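Local structure of succinate dehydrogenase subunit A (Mycolicibacterium smegmatis, 7D6V) at residues A[35-40]-A[170-175]; A[499-504]-A[565-570]. The protein probably oxidises succinate to fumarate as the FAD-carrying subunit of the respiratory enzyme succinate dehydrogenase, passing electrons on to the iron-sulfur subunit. All blocks are in the same frame, centred on the assembly; numbering follows the deposited sequence.

Contact 1 of 2, residues A[35-40]-A[170-175]; sequences AVVTKS and HETSIT. With FAD (flavin-adenine dinucleotide), chain D.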
ATOM      1  N   ALA A  35      21.886  -5.313  12.646  1.00 15.31           N
ATOM      2  CA  ALA A  35      20.609  -5.204  13.334  1.00 15.31           C
ATOM      3  C   ALA A  35      19.799  -4.093  12.686  1.00 15.31           C
ATOM      4  O   ALA A  35      20.320  -2.998  12.452  1.00 15.31           O
ATOM      5  CB  ALA A  35      20.809  -4.922  14.824  1.00 15.31           C
ATOM      6  N   VAL A  36      18.538  -4.375  12.386  1.00 14.62           N
ATOM      7  CA  VAL A  36      17.646  -3.419  11.741  1.00 14.62           C
ATOM      8  C   VAL A  36      16.600  -3.026  12.769  1.00 14.62           C
ATOM      9  O   VAL A  36      15.807  -3.866  13.211  1.00 14.62           O
ATOM     10  CB  VAL A  36      16.984  -4.012  10.491  1.00 14.62           C
ATOM     11  CG1 VAL A  36      15.993  -3.029   9.894  1.00 14.62           C
ATOM     12  CG2 VAL A  36      18.015  -4.447   9.489  1.00 14.62           C
ATOM     13  N   VAL A  37      16.579  -1.752  13.146  1.00 14.52           N
ATOM     14  CA  VAL A  37      15.651  -1.239  14.145  1.00 14.52           C
ATOM     15  C   VAL A  37      14.668  -0.313  13.447  1.00 14.52           C
ATOM     16  O   VAL A  37      15.075   0.614  12.740  1.00 14.52           O
ATOM     17  CB  VAL A  37      16.391  -0.513  15.281  1.00 14.52           C
ATOM     18  CG1 VAL A  37      15.404   0.004  16.309  1.00 14.52           C
ATOM     19  CG2 VAL A  37      17.396  -1.448  15.925  1.00 14.52           C
ATOM     20  N   THR A  38      13.378  -0.570  13.639  1.00 15.47           N
ATOM     21  CA  THR A  38      12.324   0.177  12.972  1.00 15.47           C
ATOM     22  C   THR A  38      11.284   0.586  14.002  1.00 15.47           C
ATOM     23  O   THR A  38      10.904  -0.213  14.859  1.00 15.47           O
ATOM     24  CB  THR A  38      11.663  -0.662  11.871  1.00 15.47           C
ATOM     25  OG1 THR A  38      12.647  -1.037  10.903  1.00 15.47           O
ATOM     26  CG2 THR A  38      10.589   0.141  11.167  1.00 15.47           C
ATOM     27  N   LYS A  39      10.820   1.830  13.911  1.00 15.80           N
ATOM     28  CA  LYS A  39       9.808   2.306  14.843  1.00 15.80           C
ATOM     29  C   LYS A  39       8.425   1.769  14.498  1.00 15.80           C
ATOM     30  O   LYS A  39       7.577   1.632  15.385  1.00 15.80           O
ATOM     31  CB  LYS A  39       9.799   3.832  14.859  1.00 15.80           C
ATOM     32  CG  LYS A  39       9.601   4.440  16.223  1.00 15.80           C
ATOM     33  CD  LYS A  39       9.110   5.864  16.104  1.00 15.80           C
ATOM     34  CE  LYS A  39      10.257   6.833  15.979  1.00 15.80           C
ATOM     35  NZ  LYS A  39       9.779   8.231  15.838  1.00 15.80           N
ATOM     36  N   SER A  40       8.186   1.453  13.231  1.00 14.86           N
ATOM     37  CA  SER A  40       6.933   0.905  12.740  1.00 14.86           C
ATOM     38  C   SER A  40       7.115  -0.574  12.407  1.00 14.86           C
ATOM     39  O   SER A  40       8.146  -1.180  12.711  1.00 14.86           O
ATOM     40  CB  SER A  40       6.445   1.713  11.535  1.00 14.86           C
ATOM     41  OG  SER A  40       7.437   1.781  10.528  1.00 14.86           O
ATOM     42  N   HIS A 170      11.465  -4.680  14.487  1.00 15.29           N
ATOM     43  CA  HIS A 170      10.400  -3.737  14.192  1.00 15.29           C
ATOM     44  C   HIS A 170       9.645  -3.384  15.469  1.00 15.29           C
ATOM     45  O   HIS A 170       9.717  -4.093  16.475  1.00 15.29           O
ATOM     46  CB  HIS A 170       9.436  -4.300  13.148  1.00 15.29           C
ATOM     47  CG  HIS A 170       8.679  -5.504  13.609  1.00 15.29           C
ATOM     48  ND1 HIS A 170       7.386  -5.439  14.079  1.00 15.29           N
ATOM     49  CD2 HIS A 170       9.033  -6.808  13.665  1.00 15.29           C
ATOM     50  CE1 HIS A 170       6.979  -6.652  14.408  1.00 15.29           C
ATOM     51  NE2 HIS A 170       7.960  -7.500  14.166  1.00 15.29           N
ATOM     52  N   GLU A 171       8.918  -2.266  15.412  1.00 15.90           N
ATOM     53  CA  GLU A 171       8.205  -1.723  16.570  1.00 15.90           C
ATOM     54  C   GLU A 171       9.168  -1.429  17.718  1.00 15.90           C
ATOM     55  O   GLU A 171       8.853  -1.643  18.889  1.00 15.90           O
ATOM     56  CB  GLU A 171       7.088  -2.664  17.029  1.00 15.90           C
ATOM     57  CG  GLU A 171       5.933  -2.850  16.054  1.00 15.90           C
ATOM     58  CD  GLU A 171       5.114  -1.595  15.856  1.00 15.90           C
ATOM     59  OE1 GLU A 171       5.003  -0.802  16.811  1.00 15.90           O
ATOM     60  OE2 GLU A 171       4.563  -1.406  14.755  1.00 15.90           O
ATOM     61  N   THR A 172      10.358  -0.940  17.379  1.00 15.28           N
ATOM     62  CA  THR A 172      11.386  -0.604  18.355  1.00 15.28           C
ATOM     63  C   THR A 172      11.842   0.825  18.112  1.00 15.28           C
ATOM     64  O   THR A 172      12.097   1.212  16.968  1.00 15.28           O
ATOM     65  CB  THR A 172      12.575  -1.564  18.264  1.00 15.28           C
ATOM     66  OG1 THR A 172      12.104  -2.914  18.333  1.00 15.28           O
ATOM     67  CG2 THR A 172      13.545  -1.323  19.404  1.00 15.28           C
ATOM     68  N   SER A 173      11.947   1.605  19.182  1.00 14.91           N
ATOM     69  CA  SER A 173      12.275   3.020  19.099  1.00 14.91           C
ATOM     70  C   SER A 173      13.572   3.284  19.847  1.00 14.91           C
ATOM     71  O   SER A 173      13.707   2.899  21.012  1.00 14.91           O
ATOM     72  CB  SER A 173      11.143   3.873  19.672  1.00 14.91           C
ATOM     73  OG  SER A 173      11.467   5.249  19.632  1.00 14.91           O
ATOM     74  N   ILE A 174      14.517   3.937  19.180  1.00 14.79           N
ATOM     75  CA  ILE A 174      15.818   4.260  19.757  1.00 14.79           C
ATOM     76  C   ILE A 174      15.755   5.668  20.327  1.00 14.79           C
ATOM     77  O   ILE A 174      15.339   6.608  19.640  1.00 14.79           O
ATOM     78  CB  ILE A 174      16.939   4.138  18.711  1.00 14.79           C
ATOM     79  CG1 ILE A 174      17.077   2.690  18.241  1.00 14.79           C
ATOM     80  CG2 ILE A 174      18.251   4.639  19.279  1.00 14.79           C
ATOM     81  CD1 ILE A 174      17.475   1.724  19.331  1.00 14.79           C
ATOM     82  N   THR A 175      16.167   5.817  21.587  1.00 15.55           N
ATOM     83  CA  THR A 175      16.085   7.096  22.275  1.00 15.55           C
ATOM     84  C   THR A 175      17.436   7.725  22.578  1.00 15.55           C
ATOM     85  O   THR A 175      17.481   8.921  22.879  1.00 15.55           O
ATOM     86  CB  THR A 175      15.309   6.948  23.592  1.00 15.55           C
ATOM     87  OG1 THR A 175      16.098   6.220  24.539  1.00 15.55           O
ATOM     88  CG2 THR A 175      14.006   6.211  23.360  1.00 15.55           C
TER
HETATM   89  PA  FAD D 701      11.739   6.539   5.643  1.00 47.92           P
HETATM   90  O1A FAD D 701      11.704   5.268   4.880  1.00 60.35           O
HETATM   91  O2A FAD D 701      10.671   7.542   5.433  1.00 49.78           O
HETATM   92  O5B FAD D 701      11.693   6.154   7.192  1.00 56.78           O
HETATM   93  C5B FAD D 701      12.834   6.116   8.029  1.00 44.11           C
HETATM   94  C4B FAD D 701      12.767   4.901   8.938  1.00 52.81           C
HETATM   95  O4B FAD D 701      13.401   5.178  10.182  1.00 51.81           O
HETATM   96  C3B FAD D 701      11.365   4.466   9.291  1.00 50.05           C
HETATM   97  O3B FAD D 701      11.329   3.050   9.192  1.00 55.52           O
HETATM   98  C2B FAD D 701      11.203   4.841  10.740  1.00 47.82           C
HETATM   99  O2B FAD D 701      10.313   3.979  11.437  1.00 66.09           O
HETATM  100  C1B FAD D 701      12.606   4.690  11.250  1.00 53.66           C
HETATM  101  N9A FAD D 701      12.820   5.486  12.468  1.00 52.69           N
HETATM  102  C8A FAD D 701      12.652   6.801  12.598  1.00 42.11           C
HETATM  103  N7A FAD D 701      12.943   7.198  13.850  1.00 48.96           N
HETATM  104  C5A FAD D 701      13.303   6.114  14.543  1.00 47.12           C
HETATM  105  C6A FAD D 701      13.733   5.816  15.917  1.00 47.41           C
HETATM  106  N6A FAD D 701      13.844   6.785  16.840  1.00 50.65           N
HETATM  107  N1A FAD D 701      14.013   4.544  16.224  1.00 47.33           N
HETATM  108  C2A FAD D 701      13.920   3.559  15.328  1.00 51.28           C
HETATM  109  N3A FAD D 701      13.536   3.756  14.069  1.00 51.84           N
HETATM  110  C4A FAD D 701      13.222   4.988  13.626  1.00 48.04           C
HETATM  111  N1  FAD D 701      10.199  11.597  -3.091  1.00 62.94           N
HETATM  112  C2  FAD D 701      10.304  11.397  -4.419  1.00 63.04           C
HETATM  113  O2  FAD D 701      11.429  11.378  -4.925  1.00 56.25           O
HETATM  114  N3  FAD D 701       9.252  11.219  -5.218  1.00 65.67           N
HETATM  115  C4  FAD D 701       8.009  11.231  -4.754  1.00 65.21           C
HETATM  116  O4  FAD D 701       7.048  11.062  -5.515  1.00 66.69           O
HETATM  117  C4X FAD D 701       7.795  11.446  -3.314  1.00 60.33           C
HETATM  118  N5  FAD D 701       6.564  11.467  -2.779  1.00 60.90           N
HETATM  119  C5X FAD D 701       6.405  11.660  -1.461  1.00 55.02           C
HETATM  120  C6  FAD D 701       5.128  11.677  -0.924  1.00 53.65           C
HETATM  121  C7  FAD D 701       4.953  11.880   0.431  1.00 50.56           C
HETATM  122  C7M FAD D 701       3.575  11.902   1.024  1.00 49.65           C
HETATM  123  C8  FAD D 701       6.127  12.077   1.305  1.00 47.62           C
HETATM  124  C8M FAD D 701       5.937  12.296   2.776  1.00 42.14           C
HETATM  125  C9  FAD D 701       7.404  12.058   0.777  1.00 49.32           C
HETATM  126  C9A FAD D 701       7.579  11.858  -0.577  1.00 54.45           C
HETATM  127  N10 FAD D 701       8.869  11.841  -1.114  1.00 55.67           N
HETATM  128  C10 FAD D 701       9.000  11.632  -2.489  1.00 57.06           C
HETATM  129  C1' FAD D 701      10.042  12.018  -0.266  1.00 52.27           C
HETATM  130  C2' FAD D 701      10.709  10.666  -0.037  1.00 57.37           C
HETATM  131  O2' FAD D 701       9.722   9.643   0.070  1.00 60.89           O
HETATM  132  C3' FAD D 701      11.520  10.629   1.245  1.00 54.68           C
HETATM  133  O3' FAD D 701      12.605  11.538   1.121  1.00 59.71           O
HETATM  134  C4' FAD D 701      12.077   9.236   1.487  1.00 52.15           C
HETATM  135  O4' FAD D 701      11.008   8.310   1.625  1.00 56.02           O
HETATM  136  C5' FAD D 701      12.927   9.160   2.740  1.00 53.37           C
HETATM  137  O5' FAD D 701      13.214   7.790   2.976  1.00 50.83           O
HETATM  138  P   FAD D 701      14.118   7.292   4.191  1.00 52.77           P
HETATM  139  O1P FAD D 701      14.512   5.889   3.893  1.00 55.36           O
HETATM  140  O2P FAD D 701      15.186   8.290   4.459  1.00 55.97           O
HETATM  141  O3P FAD D 701      13.136   7.306   5.465  1.00 53.35           O
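Thr38 and Thr172 join the two segments where the second strand of the Rossmann-type FAD-binding fold, 34-37, runs out: Thr172 N donates to Thr38 O over 2.7 Å, nearly straight at 168°. A second backbone bond runs from Glu171 N to Ser40 O. Next to these bonds, Val37 CG1, anti to its backbone N (chi1 -180°), lies 3.7 Å from Ile174 CG1, the two side chains crossing at about a right angle.

The loop and the strand 172-179 together hold the adenosine end of the FAD. Lys39 runs beside the adenosine from ribose to base. Its CB lies 3.5 Å from the ribose oxygen FAD O2B, and its CG meets Ser173 CB at 3.8 Å. The chain then bends at chi3 and brings CE to 3.4 Å from FAD C5A, so CB and CE lie against the adenine. NZ carries on to a salt bridge with Asp228, which anchors the tip. Ile174 grips the adenine through its backbone, reading the base like a pairing partner: FAD N6A donates to Ile174 O at 3.2 Å, and Ile174 N donates to FAD N1A at 3.1 Å.

Contact 2 of 2, residues A[499-504]-A[565-570]; sequences IRKEAE and TRDDYP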
ATOM      1  N   ILE A 499       6.858  31.853   4.294  1.00 30.01           N
ATOM      2  CA  ILE A 499       7.363  33.215   4.369  1.00 30.01           C
ATOM      3  C   ILE A 499       7.814  33.459   5.797  1.00 30.01           C
ATOM      4  O   ILE A 499       7.031  33.295   6.740  1.00 30.01           O
ATOM      5  CB  ILE A 499       6.305  34.240   3.936  1.00 30.01           C
ATOM      6  CG1 ILE A 499       5.974  34.069   2.457  1.00 30.01           C
ATOM      7  CG2 ILE A 499       6.796  35.648   4.190  1.00 30.01           C
ATOM      8  CD1 ILE A 499       4.856  33.105   2.178  1.00 30.01           C
ATOM      9  N   ARG A 500       9.075  33.841   5.958  1.00 24.84           N
ATOM     10  CA  ARG A 500       9.658  34.097   7.263  1.00 24.84           C
ATOM     11  C   ARG A 500       9.889  35.591   7.433  1.00 24.84           C
ATOM     12  O   ARG A 500      10.294  36.278   6.492  1.00 24.84           O
ATOM     13  CB  ARG A 500      10.984  33.349   7.440  1.00 24.84           C
ATOM     14  CG  ARG A 500      10.865  31.886   7.848  1.00 24.84           C
ATOM     15  CD  ARG A 500      10.625  30.995   6.653  1.00 24.84           C
ATOM     16  NE  ARG A 500      10.557  29.581   7.011  1.00 24.84           N
ATOM     17  CZ  ARG A 500      11.594  28.750   6.992  1.00 24.84           C
ATOM     18  NH1 ARG A 500      12.790  29.184   6.635  1.00 24.84           N
ATOM     19  NH2 ARG A 500      11.433  27.479   7.326  1.00 24.84           N
ATOM     20  N   LYS A 501       9.620  36.086   8.634  1.00 27.11           N
ATOM     21  CA  LYS A 501       9.945  37.451   9.011  1.00 27.11           C
ATOM     22  C   LYS A 501      10.778  37.413  10.281  1.00 27.11           C
ATOM     23  O   LYS A 501      10.660  36.489  11.087  1.00 27.11           O
ATOM     24  CB  LYS A 501       8.684  38.297   9.222  1.00 27.11           C
ATOM     25  CG  LYS A 501       7.810  38.401   7.989  1.00 27.11           C
ATOM     26  CD  LYS A 501       6.481  39.060   8.294  1.00 27.11           C
ATOM     27  CE  LYS A 501       5.508  38.866   7.143  1.00 27.11           C
ATOM     28  NZ  LYS A 501       5.468  37.447   6.696  1.00 27.11           N
ATOM     29  N   GLU A 502      11.631  38.425  10.448  1.00 27.69           N
ATOM     30  CA  GLU A 502      12.559  38.428  11.574  1.00 27.69           C
ATOM     31  C   GLU A 502      11.821  38.427  12.906  1.00 27.69           C
ATOM     32  O   GLU A 502      12.168  37.666  13.819  1.00 27.69           O
ATOM     33  CB  GLU A 502      13.488  39.636  11.474  1.00 27.69           C
ATOM     34  CG  GLU A 502      14.473  39.759  12.620  1.00 27.69           C
ATOM     35  CD  GLU A 502      15.143  41.114  12.660  1.00 27.69           C
ATOM     36  OE1 GLU A 502      14.626  42.052  12.016  1.00 27.69           O
ATOM     37  OE2 GLU A 502      16.188  41.243  13.333  1.00 27.69           O
ATOM     38  N   ALA A 503      10.787  39.263  13.029  1.00 28.13           N
ATOM     39  CA  ALA A 503      10.048  39.353  14.284  1.00 28.13           C
ATOM     40  C   ALA A 503       9.317  38.053  14.597  1.00 28.13           C
ATOM     41  O   ALA A 503       9.284  37.618  15.752  1.00 28.13           O
ATOM     42  CB  ALA A 503       9.070  40.523  14.229  1.00 28.13           C
ATOM     43  N   GLU A 504       8.731  37.415  13.582  1.00 27.41           N
ATOM     44  CA  GLU A 504       8.005  36.172  13.824  1.00 27.41           C
ATOM     45  C   GLU A 504       8.947  35.038  14.204  1.00 27.41           C
ATOM     46  O   GLU A 504       8.616  34.216  15.063  1.00 27.41           O
ATOM     47  CB  GLU A 504       7.173  35.797  12.601  1.00 27.41           C
ATOM     48  CG  GLU A 504       6.212  36.881  12.155  1.00 27.41           C
ATOM     49  CD  GLU A 504       5.434  36.487  10.919  1.00 27.41           C
ATOM     50  OE1 GLU A 504       5.747  35.432  10.331  1.00 27.41           O
ATOM     51  OE2 GLU A 504       4.510  37.233  10.533  1.00 27.41           O
ATOM     52  N   THR A 565      12.346  31.379   2.250  1.00 24.89           N
ATOM     53  CA  THR A 565      11.942  32.702   1.800  1.00 24.89           C
ATOM     54  C   THR A 565      11.896  33.644   2.992  1.00 24.89           C
ATOM     55  O   THR A 565      11.240  33.347   3.993  1.00 24.89           O
ATOM     56  CB  THR A 565      10.577  32.660   1.112  1.00 24.89           C
ATOM     57  OG1 THR A 565      10.508  31.515   0.255  1.00 24.89           O
ATOM     58  CG2 THR A 565      10.359  33.910   0.287  1.00 24.89           C
ATOM     59  N   ARG A 566      12.594  34.767   2.882  1.00 24.17           N
ATOM     60  CA  ARG A 566      12.549  35.827   3.878  1.00 24.17           C
ATOM     61  C   ARG A 566      11.837  37.029   3.279  1.00 24.17           C
ATOM     62  O   ARG A 566      12.251  37.541   2.235  1.00 24.17           O
ATOM     63  CB  ARG A 566      13.954  36.221   4.337  1.00 24.17           C
ATOM     64  CG  ARG A 566      14.588  35.262   5.322  1.00 24.17           C
ATOM     65  CD  ARG A 566      14.046  35.448   6.728  1.00 24.17           C
ATOM     66  NE  ARG A 566      14.544  36.665   7.358  1.00 24.17           N
ATOM     67  CZ  ARG A 566      15.618  36.723   8.137  1.00 24.17           C
ATOM     68  NH1 ARG A 566      15.991  37.877   8.666  1.00 24.17           N
ATOM     69  NH2 ARG A 566      16.320  35.629   8.385  1.00 24.17           N
ATOM     70  N   ASP A 567      10.766  37.473   3.935  1.00 27.86           N
ATOM     71  CA  ASP A 567      10.026  38.624   3.432  1.00 27.86           C
ATOM     72  C   ASP A 567      10.862  39.896   3.495  1.00 27.86           C
ATOM     73  O   ASP A 567      10.814  40.722   2.576  1.00 27.86           O
ATOM     74  CB  ASP A 567       8.725  38.796   4.212  1.00 27.86           C
ATOM     75  CG  ASP A 567       7.711  39.631   3.467  1.00 27.86           C
ATOM     76  OD1 ASP A 567       6.798  39.047   2.845  1.00 27.86           O
ATOM     77  OD2 ASP A 567       7.828  40.873   3.496  1.00 27.86           O
ATOM     78  N   ASP A 568      11.634  40.072   4.565  1.00 25.94           N
ATOM     79  CA  ASP A 568      12.458  41.264   4.713  1.00 25.94           C
ATOM     80  C   ASP A 568      13.763  41.187   3.934  1.00 25.94           C
ATOM     81  O   ASP A 568      14.488  42.185   3.874  1.00 25.94           O
ATOM     82  CB  ASP A 568      12.750  41.523   6.195  1.00 25.94           C
ATOM     83  CG  ASP A 568      13.263  40.294   6.918  1.00 25.94           C
ATOM     84  OD1 ASP A 568      13.203  39.188   6.347  1.00 25.94           O
ATOM     85  OD2 ASP A 568      13.731  40.439   8.064  1.00 25.94           O
ATOM     86  N   TYR A 569      14.082  40.037   3.350  1.00 24.94           N
ATOM     87  CA  TYR A 569      15.206  39.888   2.429  1.00 24.94           C
ATOM     88  C   TYR A 569      14.705  39.167   1.187  1.00 24.94           C
ATOM     89  O   TYR A 569      14.973  37.977   0.984  1.00 24.94           O
ATOM     90  CB  TYR A 569      16.370  39.148   3.087  1.00 24.94           C
ATOM     91  CG  TYR A 569      17.045  39.978   4.148  1.00 24.94           C
ATOM     92  CD1 TYR A 569      18.018  40.906   3.812  1.00 24.94           C
ATOM     93  CD2 TYR A 569      16.687  39.858   5.482  1.00 24.94           C
ATOM     94  CE1 TYR A 569      18.628  41.679   4.776  1.00 24.94           C
ATOM     95  CE2 TYR A 569      17.289  40.627   6.452  1.00 24.94           C
ATOM     96  CZ  TYR A 569      18.257  41.535   6.095  1.00 24.94           C
ATOM     97  OH  TYR A 569      18.862  42.302   7.061  1.00 24.94           O
ATOM     98  N   PRO A 570      13.960  39.870   0.330  1.00 26.83           N
ATOM     99  CA  PRO A 570      13.366  39.210  -0.836  1.00 26.83           C
ATOM    100  C   PRO A 570      14.367  38.912  -1.926  1.00 26.83           C
ATOM    101  O   PRO A 570      14.084  38.078  -2.795  1.00 26.83           O
ATOM    102  CB  PRO A 570      12.325  40.227  -1.307  1.00 26.83           C
ATOM    103  CG  PRO A 570      12.967  41.539  -0.987  1.00 26.83           C
ATOM    104  CD  PRO A 570      13.775  41.329   0.281  1.00 26.83           C
TER
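Arg566 has CG anti to its own carbonyl carbon (chi1 -78°) and bends at chi2 and chi3, a fold that lays its CD 3.8 Å from Arg500 CB. Arg500 starts the same way but bends at chi2 (83°), which carries its CD along the carbonyl of the other strand, 3.6 Å from Thr565 O. The two arginines face each other in a parallel beta bridge, on which rests a short, weakly bonded pairing of 499-500 with 565-566, within the C-terminal region characteristic of the fumarate reductase flavoprotein family.

The backbone of Arg500 serves both ways: its N donates to Thr565 O at 3.0 Å, and its O accepts from Asp567 N with a nearly straight N-H (167°). Beyond the bridge, Lys501 and Asp567 lie side by side and point the same way, CG of the lysine against CB of the aspartate. Ile499 CG2, from two residues before Lys501, touches that same aspartate, 3.7 Å from Asp567 OD1.

Asp568 fixes the turn of the Arg566 guanidinium, its carboxylate carbon lying at the edge and in the plane; Leu555 O accepts from NH2, tying the group to helix 532-556. Arg500 NH1, for its part, donates to Glu244 O. Helix 502-518 starts beside this salt bridge, with Glu502 CB 3.5 Å from Asp568 OD2. Glu502 OE1 lies 4.4 Å from Asp568 OD2, and the arginine probably eases the repulsion between the two carboxylates. Arg566 NE donates to the syn lone pair of Asp568 OD1 at 3.0 Å.

In the fold
From the N terminus the chain runs through strand 11-14 and helix 18-30 into strand 34-37, makes a long excursion that includes helices 67-76, 84-102 and 136-159, and returns along strand 166-169 to close contact 1. That closure ties the end of strand 34-37, next to the edge strand 166-169 of the parallel Rossmann-type sheet, to strand 172-179 of the neighbouring four-stranded mixed sheet. The chain goes on through the rest of the FAD-binding region before contact 2 opens at 499-504. Two long helices, 502-518 and 532-556, fill most of the loop that 565-570 closes. The two loops follow one another without nesting or crossing. The centres of contact 1 and contact 2 lie about 38 Å apart, on opposite sides of the chain's centre, and the contacts do not touch.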